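Local coordinates for Aac(6')-ib (Escherichia coli, PDB 2BUE), which probably transfers the acetyl group of acetyl-CoA to the 6'-amino group of aminoglycosides such as kanamycin B, thereby giving resistance to these antibiotics, at residues 152-157 and 170-175; 79-84 and 140-145; 47-50 and 56-59; 29-32 and 38-41. The protein carries 2 engineered substitutions. All coordinates share one frame; numbering follows the deposited sequence. Where two conformers were deposited one is given.

Contact 1 of 4, residues 152-157 and 170-175. With RIO (ribostamycin), chain C.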
# COMPACT_ATOMS: atom_id res chain seq x y z
N ILE A 152 7.26 -8.79 -2.97
CA ILE A 152 6.25 -7.86 -2.47
C ILE A 152 4.90 -8.48 -2.72
O ILE A 152 4.70 -9.16 -3.73
CB ILE A 152 6.37 -6.47 -3.11
CG1 ILE A 152 7.82 -5.96 -2.98
CG2 ILE A 152 5.39 -5.49 -2.47
CD1 ILE A 152 8.12 -4.78 -3.85
N GLN A 153 3.99 -8.30 -1.76
CA GLN A 153 2.62 -8.80 -1.88
C GLN A 153 1.63 -7.66 -1.76
O GLN A 153 1.94 -6.59 -1.20
CB GLN A 153 2.30 -9.87 -0.82
CG GLN A 153 2.26 -9.26 0.60
CD GLN A 153 1.93 -10.28 1.68
OE1 GLN A 153 2.39 -11.43 1.65
NE2 GLN A 153 1.15 -9.84 2.66
N THR A 154 0.43 -7.89 -2.27
CA THR A 154 -0.69 -6.99 -1.95
C THR A 154 -1.98 -7.83 -1.96
O THR A 154 -1.96 -8.94 -2.47
CB THR A 154 -0.77 -5.78 -2.88
OG1 THR A 154 -1.67 -4.79 -2.33
CG2 THR A 154 -1.19 -6.20 -4.28
N ASP A 155 -3.04 -7.28 -1.40
CA ASP A 155 -4.23 -8.08 -1.09
C ASP A 155 -5.54 -7.29 -1.30
O ASP A 155 -6.34 -7.17 -0.37
CB ASP A 155 -4.14 -8.66 0.33
CG ASP A 155 -4.25 -7.57 1.43
OD1 ASP A 155 -3.88 -6.41 1.16
OD2 ASP A 155 -4.75 -7.90 2.53
N PRO A 156 -5.76 -6.78 -2.54
CA PRO A 156 -6.98 -6.02 -2.80
C PRO A 156 -8.23 -6.87 -2.58
O PRO A 156 -8.19 -8.09 -2.73
CB PRO A 156 -6.86 -5.64 -4.28
CG PRO A 156 -5.91 -6.71 -4.88
CD PRO A 156 -4.92 -6.94 -3.74
N SER A 157 -9.32 -6.21 -2.21
CA SER A 157 -10.63 -6.86 -2.20
C SER A 157 -10.95 -7.43 -3.59
O SER A 157 -10.67 -6.77 -4.61
CB SER A 157 -11.68 -5.80 -1.90
OG SER A 157 -12.97 -6.28 -2.24
N ALA A 170 1.52 -2.55 -12.60
CA ALA A 170 2.78 -2.33 -11.87
C ALA A 170 3.64 -3.59 -11.65
O ALA A 170 4.64 -3.53 -10.91
CB ALA A 170 2.49 -1.65 -10.53
N GLY A 171 3.24 -4.73 -12.23
CA GLY A 171 4.08 -5.94 -12.26
C GLY A 171 3.67 -7.04 -11.29
O GLY A 171 4.38 -8.04 -11.15
N PHE A 172 2.55 -6.87 -10.60
CA PHE A 172 2.07 -7.90 -9.69
C PHE A 172 1.29 -8.96 -10.46
O PHE A 172 0.71 -8.67 -11.51
CB PHE A 172 1.17 -7.29 -8.60
CG PHE A 172 1.94 -6.53 -7.55
CD1 PHE A 172 2.28 -7.17 -6.34
CD2 PHE A 172 2.32 -5.20 -7.76
CE1 PHE A 172 3.01 -6.49 -5.36
CE2 PHE A 172 3.03 -4.52 -6.79
CZ PHE A 172 3.38 -5.16 -5.59
N GLU A 173 1.32 -10.18 -9.95
CA GLU A 173 0.55 -11.28 -10.56
C GLU A 173 -0.43 -11.87 -9.55
O GLU A 173 -0.06 -12.16 -8.42
CB GLU A 173 1.48 -12.35 -11.12
CG GLU A 173 2.28 -11.78 -12.30
CD GLU A 173 3.28 -12.74 -12.94
OE1 GLU A 173 3.40 -13.92 -12.52
OE2 GLU A 173 3.97 -12.29 -13.88
N ARG A 174 -1.68 -12.03 -9.99
CA ARG A 174 -2.70 -12.67 -9.16
C ARG A 174 -2.35 -14.14 -8.88
O ARG A 174 -2.05 -14.89 -9.80
CB ARG A 174 -4.10 -12.56 -9.81
CG ARG A 174 -4.68 -11.16 -9.78
CD ARG A 174 -6.10 -11.13 -10.36
NE ARG A 174 -6.15 -10.51 -11.67
CZ ARG A 174 -7.27 -10.20 -12.33
NH1 ARG A 174 -8.46 -10.51 -11.83
NH2 ARG A 174 -7.21 -9.58 -13.49
N GLN A 175 -2.37 -14.52 -7.61
CA GLN A 175 -2.10 -15.89 -7.20
C GLN A 175 -3.36 -16.68 -6.90
O GLN A 175 -3.49 -17.83 -7.32
CB GLN A 175 -1.18 -15.90 -5.97
CG GLN A 175 0.15 -15.20 -6.22
CD GLN A 175 0.87 -15.78 -7.41
OE1 GLN A 175 1.16 -16.99 -7.45
NE2 GLN A 175 1.17 -14.95 -8.39
O1 RIO C . -4.24 0.97 7.50
C1 RIO C . -3.35 1.02 8.62
C2 RIO C . -3.86 0.04 9.68
O2 RIO C . -4.55 -1.08 9.09
C3 RIO C . -3.63 -2.16 8.87
O3 RIO C . -3.33 -2.29 7.46
C4 RIO C . -3.58 -3.65 6.93
C5 RIO C . -2.34 -4.58 7.12
O4 RIO C . -2.07 -4.76 8.50
C6 RIO C . -2.48 -5.96 6.45
N1 RIO C . -1.18 -6.68 6.55
C7 RIO C . -2.85 -5.79 4.95
C8 RIO C . -4.15 -4.95 4.81
N2 RIO C . -4.51 -4.88 3.37
C9 RIO C . -3.96 -3.52 5.43
O5 RIO C . -5.27 -2.90 5.36
C10 RIO C . -5.24 -1.52 4.99
O6 RIO C . -5.22 -1.38 3.59
C11 RIO C . -6.46 -1.76 2.89
C12 RIO C . -6.25 -1.35 1.41
N3 RIO C . -5.38 -2.32 0.72
C13 RIO C . -7.70 -1.05 3.49
O7 RIO C . -8.88 -1.60 2.86
C14 RIO C . -7.75 -1.27 5.02
O8 RIO C . -8.91 -0.64 5.64
C15 RIO C . -6.44 -0.81 5.68
N4 RIO C . -6.42 -1.06 7.12
C16 RIO C . -2.39 -1.84 9.74
O9 RIO C . -2.27 -2.89 10.69
C17 RIO C . -2.79 -0.59 10.55
O10 RIO C . -3.43 -1.05 11.78
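Phe172 lays its ring against Ile152 and Thr154, and this one side chain carries the packing between strand 151-154 and the residues that lead into strand 173-180. Its CG stands anti to the carbonyl carbon (chi1 -75°), which sends the ring across to the strand. Followed outward from CB, the ring first meets Thr154, whose CG2 lies over one face, offset toward the rim, 4.2 Å from Phe172 CD1. Further out, Phe172 CE1 comes within 3.6 Å of Ile152 O, an oblique approach to the backbone. At the tip, Phe172 CZ abuts Ile152 CG2 at 3.7 Å in the conformer described, and that methyl lies at the ring edge, in the ring plane. Val136 and Val140 of helix 131-144 also pack on Phe172, while Tyr167 meets its ring edge to face. Gly171, at positive phi, is the C' residue of the Schellman motif ending helix 161-169, and the chain turns there into Phe172.

Beyond the strand the chemistry changes. The carboxylate of Asp155 receives the ribostamycin amine, RIO N2, through a good bond to Asp155 OD1 at 2.8 Å and a weak one to Asp155 OD2 at 3.1 Å. Asp118 OD1 is a further partner of the antibiotic, and the next residue after Asp155, Pro156, touches coenzyme A. Thus, within a few residues, the chain passes from an apolar seam to an acidic site, where the neighbouring carboxylates of Asp155 and Asp118 would probably suit an amine-rich antibiotic.

Contact 2 of 4, residues 79-84 and 140-145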
# COMPACT_ATOMS: atom_id res chain seq x y z
N THR A 79 5.22 0.81 7.88
CA THR A 79 5.88 2.08 7.57
C THR A 79 5.02 2.92 6.64
O THR A 79 4.69 2.48 5.53
CB THR A 79 7.26 1.83 6.90
OG1 THR A 79 8.07 1.02 7.76
CG2 THR A 79 7.97 3.14 6.57
N PRO A 80 4.62 4.13 7.10
CA PRO A 80 3.78 5.02 6.30
C PRO A 80 4.55 6.00 5.43
O PRO A 80 5.58 6.56 5.87
CB PRO A 80 2.98 5.79 7.37
CG PRO A 80 3.97 5.94 8.54
CD PRO A 80 4.89 4.68 8.45
N TYR A 81 4.04 6.21 4.22
CA TYR A 81 4.62 7.16 3.26
C TYR A 81 3.57 8.15 2.74
O TYR A 81 2.37 7.82 2.68
CB TYR A 81 5.17 6.43 2.02
CG TYR A 81 6.04 5.25 2.34
CD1 TYR A 81 7.39 5.42 2.63
CD2 TYR A 81 5.51 3.97 2.35
CE1 TYR A 81 8.20 4.32 2.95
CE2 TYR A 81 6.29 2.84 2.66
CZ TYR A 81 7.63 3.03 2.97
OH TYR A 81 8.41 1.93 3.25
N ILE A 82 4.04 9.33 2.34
CA ILE A 82 3.24 10.25 1.56
C ILE A 82 3.81 10.26 0.14
O ILE A 82 5.02 10.41 -0.06
CB ILE A 82 3.20 11.69 2.16
CG1 ILE A 82 2.59 11.66 3.57
CG2 ILE A 82 2.42 12.63 1.19
CD1 ILE A 82 1.11 11.21 3.63
N ALA A 83 2.91 10.06 -0.83
CA ALA A 83 3.26 10.14 -2.25
C ALA A 83 3.21 11.59 -2.69
O ALA A 83 2.23 12.32 -2.41
CB ALA A 83 2.29 9.31 -3.07
N MET A 84 4.27 12.00 -3.40
CA MET A 84 4.43 13.38 -3.86
C MET A 84 4.50 13.48 -5.39
O MET A 84 5.10 12.62 -6.03
CB MET A 84 5.74 13.96 -3.30
CG MET A 84 5.88 13.90 -1.79
SD MET A 84 4.72 14.99 -0.95
CE MET A 84 5.27 16.60 -1.58
N VAL A 140 7.42 -0.26 -5.12
CA VAL A 140 8.07 -1.53 -5.41
C VAL A 140 9.58 -1.32 -5.55
O VAL A 140 10.37 -2.08 -4.99
CB VAL A 140 7.48 -2.18 -6.69
CG1 VAL A 140 8.36 -3.32 -7.23
CG2 VAL A 140 6.06 -2.72 -6.40
N GLU A 141 9.97 -0.31 -6.31
CA GLU A 141 11.41 0.00 -6.47
C GLU A 141 12.08 0.31 -5.12
O GLU A 141 13.16 -0.25 -4.80
CB GLU A 141 11.61 1.14 -7.47
CG GLU A 141 13.10 1.41 -7.75
CD GLU A 141 13.31 2.33 -8.92
OE1 GLU A 141 12.67 2.14 -9.98
OE2 GLU A 141 14.11 3.28 -8.77
N LEU A 142 11.43 1.15 -4.30
CA LEU A 142 11.93 1.49 -2.98
C LEU A 142 12.19 0.21 -2.17
O LEU A 142 13.29 0.01 -1.61
CB LEU A 142 10.92 2.41 -2.28
CG LEU A 142 11.26 3.00 -0.91
CD1 LEU A 142 10.36 4.21 -0.66
CD2 LEU A 142 11.05 1.96 0.17
N LEU A 143 11.17 -0.64 -2.09
CA LEU A 143 11.27 -1.86 -1.31
C LEU A 143 12.39 -2.79 -1.79
O LEU A 143 13.12 -3.33 -0.96
CB LEU A 143 9.90 -2.57 -1.24
CG LEU A 143 8.85 -1.80 -0.43
CD1 LEU A 143 7.44 -2.42 -0.63
CD2 LEU A 143 9.19 -1.76 1.06
N PHE A 144 12.53 -2.98 -3.10
CA PHE A 144 13.61 -3.85 -3.59
C PHE A 144 15.00 -3.21 -3.40
O PHE A 144 16.02 -3.89 -3.49
CB PHE A 144 13.36 -4.28 -5.03
CG PHE A 144 12.29 -5.35 -5.17
CD1 PHE A 144 12.31 -6.48 -4.34
CD2 PHE A 144 11.31 -5.25 -6.17
CE1 PHE A 144 11.34 -7.50 -4.49
CE2 PHE A 144 10.32 -6.25 -6.32
CZ PHE A 144 10.33 -7.36 -5.49
N ASN A 145 15.04 -1.92 -3.12
CA ASN A 145 16.34 -1.30 -2.77
C ASN A 145 16.78 -1.62 -1.34
O ASN A 145 17.88 -1.25 -0.89
CB ASN A 145 16.29 0.21 -3.03
CG ASN A 145 16.55 0.54 -4.48
OD1 ASN A 145 17.21 -0.24 -5.19
ND2 ASN A 145 16.04 1.71 -4.95
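Tyr81 OH is hydrogen-bonded to Ser95 OG on the adjacent strand 88-97, and the same oxygen is the part of the side chain that comes nearest helix 131-144. Leu142 CD2 lies 4.1 Å from Tyr81 OH in the conformer described; because Leu142 was modelled in two conformers, its exact placement is less certain than that of the ring. In this conformer Leu142 CD1 approaches Tyr81 CE1 obliquely, at 4.2 Å. Leu143 adds a looser touch, its CD2 standing 4.4 Å from Tyr81 OH. The tyrosine CG is anti to the carbonyl carbon (chi1 -49°), and the ring reaches out from the strand toward the helix with its hydroxyl leading. A buried polar oxygen thereby faces two leucine methyls on the helix side, while its bond to Ser95 meets its polar need within the sheet. That bond also ties the outer end of the ring to the strand next door.

The contact packs the last turn of helix 131-144 on one face of the central sheet of the GNAT fold. Strand 78-85 lies between strands 26-30 and 88-97, and Leu143 continues the helix packing onto Ser95 and onto Ile152 of strand 151-154.

Contact 3 of 4, residues 47-50 and 56-59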
# COMPACT_ATOMS: atom_id res chain seq x y z
N HIS A 47 -14.40 8.69 -2.20
CA HIS A 47 -13.72 7.71 -3.08
C HIS A 47 -12.74 6.79 -2.34
O HIS A 47 -12.35 5.74 -2.85
CB HIS A 47 -13.01 8.39 -4.25
CG HIS A 47 -11.77 9.12 -3.88
ND1 HIS A 47 -11.77 10.40 -3.35
CD2 HIS A 47 -10.46 8.77 -4.00
CE1 HIS A 47 -10.53 10.79 -3.15
NE2 HIS A 47 -9.71 9.82 -3.53
N ILE A 48 -12.34 7.22 -1.15
CA ILE A 48 -11.42 6.47 -0.31
C ILE A 48 -12.20 5.59 0.69
O ILE A 48 -11.90 4.40 0.88
CB ILE A 48 -10.43 7.45 0.41
CG1 ILE A 48 -9.48 8.06 -0.64
CG2 ILE A 48 -9.62 6.70 1.49
CD1 ILE A 48 -8.72 9.29 -0.22
N VAL A 49 -13.21 6.17 1.31
CA VAL A 49 -14.06 5.43 2.24
C VAL A 49 -14.56 4.12 1.61
O VAL A 49 -14.63 3.09 2.28
CB VAL A 49 -15.24 6.30 2.72
CG1 VAL A 49 -16.21 5.48 3.52
CG2 VAL A 49 -14.73 7.45 3.57
N GLU A 50 -14.89 4.19 0.32
CA GLU A 50 -15.40 3.04 -0.43
C GLU A 50 -14.52 1.78 -0.29
O GLU A 50 -15.04 0.65 -0.18
CB GLU A 50 -15.54 3.44 -1.90
CG GLU A 50 -16.03 2.32 -2.81
CD GLU A 50 -16.36 2.79 -4.22
OE1 GLU A 50 -15.88 3.86 -4.66
OE2 GLU A 50 -17.12 2.05 -4.90
N GLU A 56 -13.37 0.23 10.29
CA GLU A 56 -12.81 1.53 10.67
C GLU A 56 -13.00 2.62 9.61
O GLU A 56 -12.33 3.65 9.67
CB GLU A 56 -11.33 1.38 11.03
CG GLU A 56 -11.06 0.63 12.33
CD GLU A 56 -9.61 0.23 12.49
OE1 GLU A 56 -8.74 0.79 11.78
OE2 GLU A 56 -9.32 -0.66 13.34
N ALA A 57 -13.91 2.41 8.66
CA ALA A 57 -14.23 3.45 7.65
C ALA A 57 -14.65 4.74 8.35
O ALA A 57 -15.24 4.69 9.43
CB ALA A 57 -15.35 2.98 6.65
N ARG A 58 -14.32 5.87 7.74
CA ARG A 58 -14.65 7.19 8.29
C ARG A 58 -14.14 7.39 9.72
O ARG A 58 -14.93 7.69 10.64
CB ARG A 58 -16.14 7.48 8.18
CG ARG A 58 -16.58 7.57 6.74
CD ARG A 58 -17.94 8.21 6.59
NE ARG A 58 -18.24 8.49 5.18
CZ ARG A 58 -17.71 9.49 4.48
NH1 ARG A 58 -18.04 9.64 3.20
NH2 ARG A 58 -16.85 10.33 5.04
N PRO A 59 -12.82 7.28 9.91
CA PRO A 59 -12.23 7.44 11.23
C PRO A 59 -12.33 8.90 11.68
O PRO A 59 -12.29 9.82 10.85
CB PRO A 59 -10.76 7.11 10.99
CG PRO A 59 -10.53 7.52 9.57
CD PRO A 59 -11.79 7.09 8.86
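Val49, near the end of the short helix 46-49, and Ala57, in the loop before helix 61-68, bring their CA atoms to 5.8 Å as the chain doubles back on itself. Ala57 is followed by Arg58 in a left-handed backbone conformation (phi 54°). Val49 points its two methyls into this bend. One of them, Val49 CG1, meets Ala57 CB at 4.1 Å and also lies near the arginine chain, 3.9 Å from Arg58 CG; the other, Val49 CG2, packs against the foot of the arginine, 3.7 Å from Arg58 CG. The arginine chain runs extended from CG to NE and crosses the valine at about a right angle. Its last turn at chi4 (-76°) then folds the guanidinium over, so that Val49 CG2 sits beneath the centre of one face, 3.7 Å from Arg58 CZ. Its far end is tied down, Arg58 NH2 being hydrogen-bonded to Asn44 O, just ahead of the helix. Asn44 ND2 also reaches Pro59 O, giving the loop a second tie to the same residue.

The five residues enclosed by the bend include Trp51, Trp52 and Gly53 of the ribostamycin pocket, and Trp51 O and Gly53 N bind the antibiotic directly. His47, two residues before Val49, lines the coenzyme A pocket. At this surface site the valine thus meets the flat pi face of a cationic group, which makes no hydrogen bonds of its own, leaving the N-H groups in the guanidinium plane for polar partners; Arg58 NH2 keeps its bond to Asn44 O while the face covers a methyl.

Contact 4 of 4, residues 29-32 and 38-41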
# COMPACT_ATOMS: atom_id res chain seq x y z
N ARG A 29 7.98 9.96 0.39
CA ARG A 29 8.68 10.38 1.59
C ARG A 29 8.02 9.72 2.77
O ARG A 29 6.84 9.36 2.70
CB ARG A 29 8.60 11.91 1.74
CG ARG A 29 7.18 12.47 1.94
CD ARG A 29 7.25 13.98 2.22
NE ARG A 29 5.93 14.61 2.37
CZ ARG A 29 5.18 14.55 3.47
NH1 ARG A 29 5.59 13.85 4.55
NH2 ARG A 29 4.01 15.18 3.48
N LEU A 30 8.76 9.57 3.87
CA LEU A 30 8.14 9.08 5.11
C LEU A 30 7.04 10.03 5.53
O LEU A 30 7.19 11.26 5.43
CB LEU A 30 9.15 8.95 6.27
CG LEU A 30 10.19 7.84 6.24
CD1 LEU A 30 11.14 8.01 7.45
CD2 LEU A 30 9.56 6.41 6.25
N MET A 31 5.93 9.47 6.00
CA MET A 31 4.91 10.28 6.65
C MET A 31 5.38 10.65 8.06
O MET A 31 6.07 9.86 8.71
CB MET A 31 3.61 9.47 6.75
CG MET A 31 2.41 10.34 7.09
SD MET A 31 0.87 9.45 7.25
CE MET A 31 1.04 8.66 8.82
N THR A 32 5.01 11.84 8.50
CA THR A 32 5.30 12.30 9.85
C THR A 32 4.00 12.59 10.60
O THR A 32 2.92 12.69 9.99
CB THR A 32 6.17 13.58 9.84
OG1 THR A 32 5.35 14.71 9.50
CG2 THR A 32 7.34 13.46 8.82
N MET A 38 -4.03 15.97 7.60
CA MET A 38 -4.24 15.78 6.15
C MET A 38 -4.73 14.36 5.85
O MET A 38 -5.70 14.17 5.10
CB MET A 38 -2.95 16.08 5.39
CG MET A 38 -3.06 15.84 3.89
SD MET A 38 -1.49 16.20 3.06
CE MET A 38 -0.42 14.89 3.63
N LEU A 39 -4.08 13.36 6.43
CA LEU A 39 -4.52 11.96 6.24
C LEU A 39 -5.97 11.74 6.72
O LEU A 39 -6.77 11.08 6.04
CB LEU A 39 -3.53 11.01 6.93
CG LEU A 39 -3.87 9.53 6.78
CD1 LEU A 39 -3.80 9.13 5.28
CD2 LEU A 39 -2.91 8.71 7.67
N TYR A 40 -6.32 12.34 7.86
CA TYR A 40 -7.69 12.30 8.37
C TYR A 40 -8.68 12.84 7.33
O TYR A 40 -9.69 12.20 7.00
CB TYR A 40 -7.77 13.07 9.70
CG TYR A 40 -9.17 13.50 10.07
CD1 TYR A 40 -10.15 12.57 10.44
CD2 TYR A 40 -9.53 14.85 10.02
CE1 TYR A 40 -11.45 12.99 10.77
CE2 TYR A 40 -10.81 15.28 10.36
CZ TYR A 40 -11.76 14.35 10.73
OH TYR A 40 -13.03 14.76 11.06
N GLU A 41 -8.38 14.02 6.78
CA GLU A 41 -9.21 14.58 5.72
C GLU A 41 -9.36 13.57 4.56
O GLU A 41 -10.49 13.27 4.14
CB GLU A 41 -8.67 15.92 5.23
CG GLU A 41 -9.52 16.45 4.10
CD GLU A 41 -9.13 17.84 3.61
OE1 GLU A 41 -8.16 18.43 4.13
OE2 GLU A 41 -9.83 18.31 2.68
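Met31 and Leu39 bring their CA atoms to 9.6 Å where strand 26-30, at one border of the sheet, gives way through a short loop to helix 36-43. This is the opening strand-helix unit of the GNAT fold, with the helix packed beside the strand that precedes it. Met31 CG is anti to its own N (chi1 -166°), and the chain stays extended until it bends at chi3 (76°). The bend turns the end of the methionine across the leucine: Met31 SD lies 3.9 Å from Leu39 CD2, and Met31 CE touches the same methyl at 4.1 Å, the two side chains meeting at about a right angle. Tyr92 of strand 88-97 packs on both residues, and Leu39 leans also on Val64 and Tyr68 of helix 61-68, which places this part of the contact in the interior.

The outer part is different in kind. The end of the Arg29 side chain comes near Met38, yet its main engagement is with Asp35, in the connecting loop, through a salt bridge from Arg29 NH1. The same nitrogen makes a weak, bent bond to Leu30 O at 3.2 Å (132° at the hydrogen). From the helix, the thioether methyl of Met38 only grazes the charged group, obliquely, with Met38 CE 4.4 Å from Arg29 NH2.

Overall arrangement
Contacts 1 and 2 are buried, contact 4 is partly so, and contact 3 lies at the surface. Contact 1 packs on helix 131-144, which contact 2 holds, and the two touch through Val140, Leu143 and Phe144, which pack on Ile152 or Phe172. Contact 2 joins contact 4 through the sheet, since strands 78-85 and 26-30 are neighbours linked by backbone hydrogen bonds. Contact 3 follows contact 4 along the chain, and Pro59 O touches the ring of Tyr40. Inside, aromatic rings meet aliphatic groups; toward the surface, in contacts 3 and 4, arginines take part. Contact 1 holds a residue that binds ribostamycin directly, Asp155, and contact 3 flanks the pocket loop.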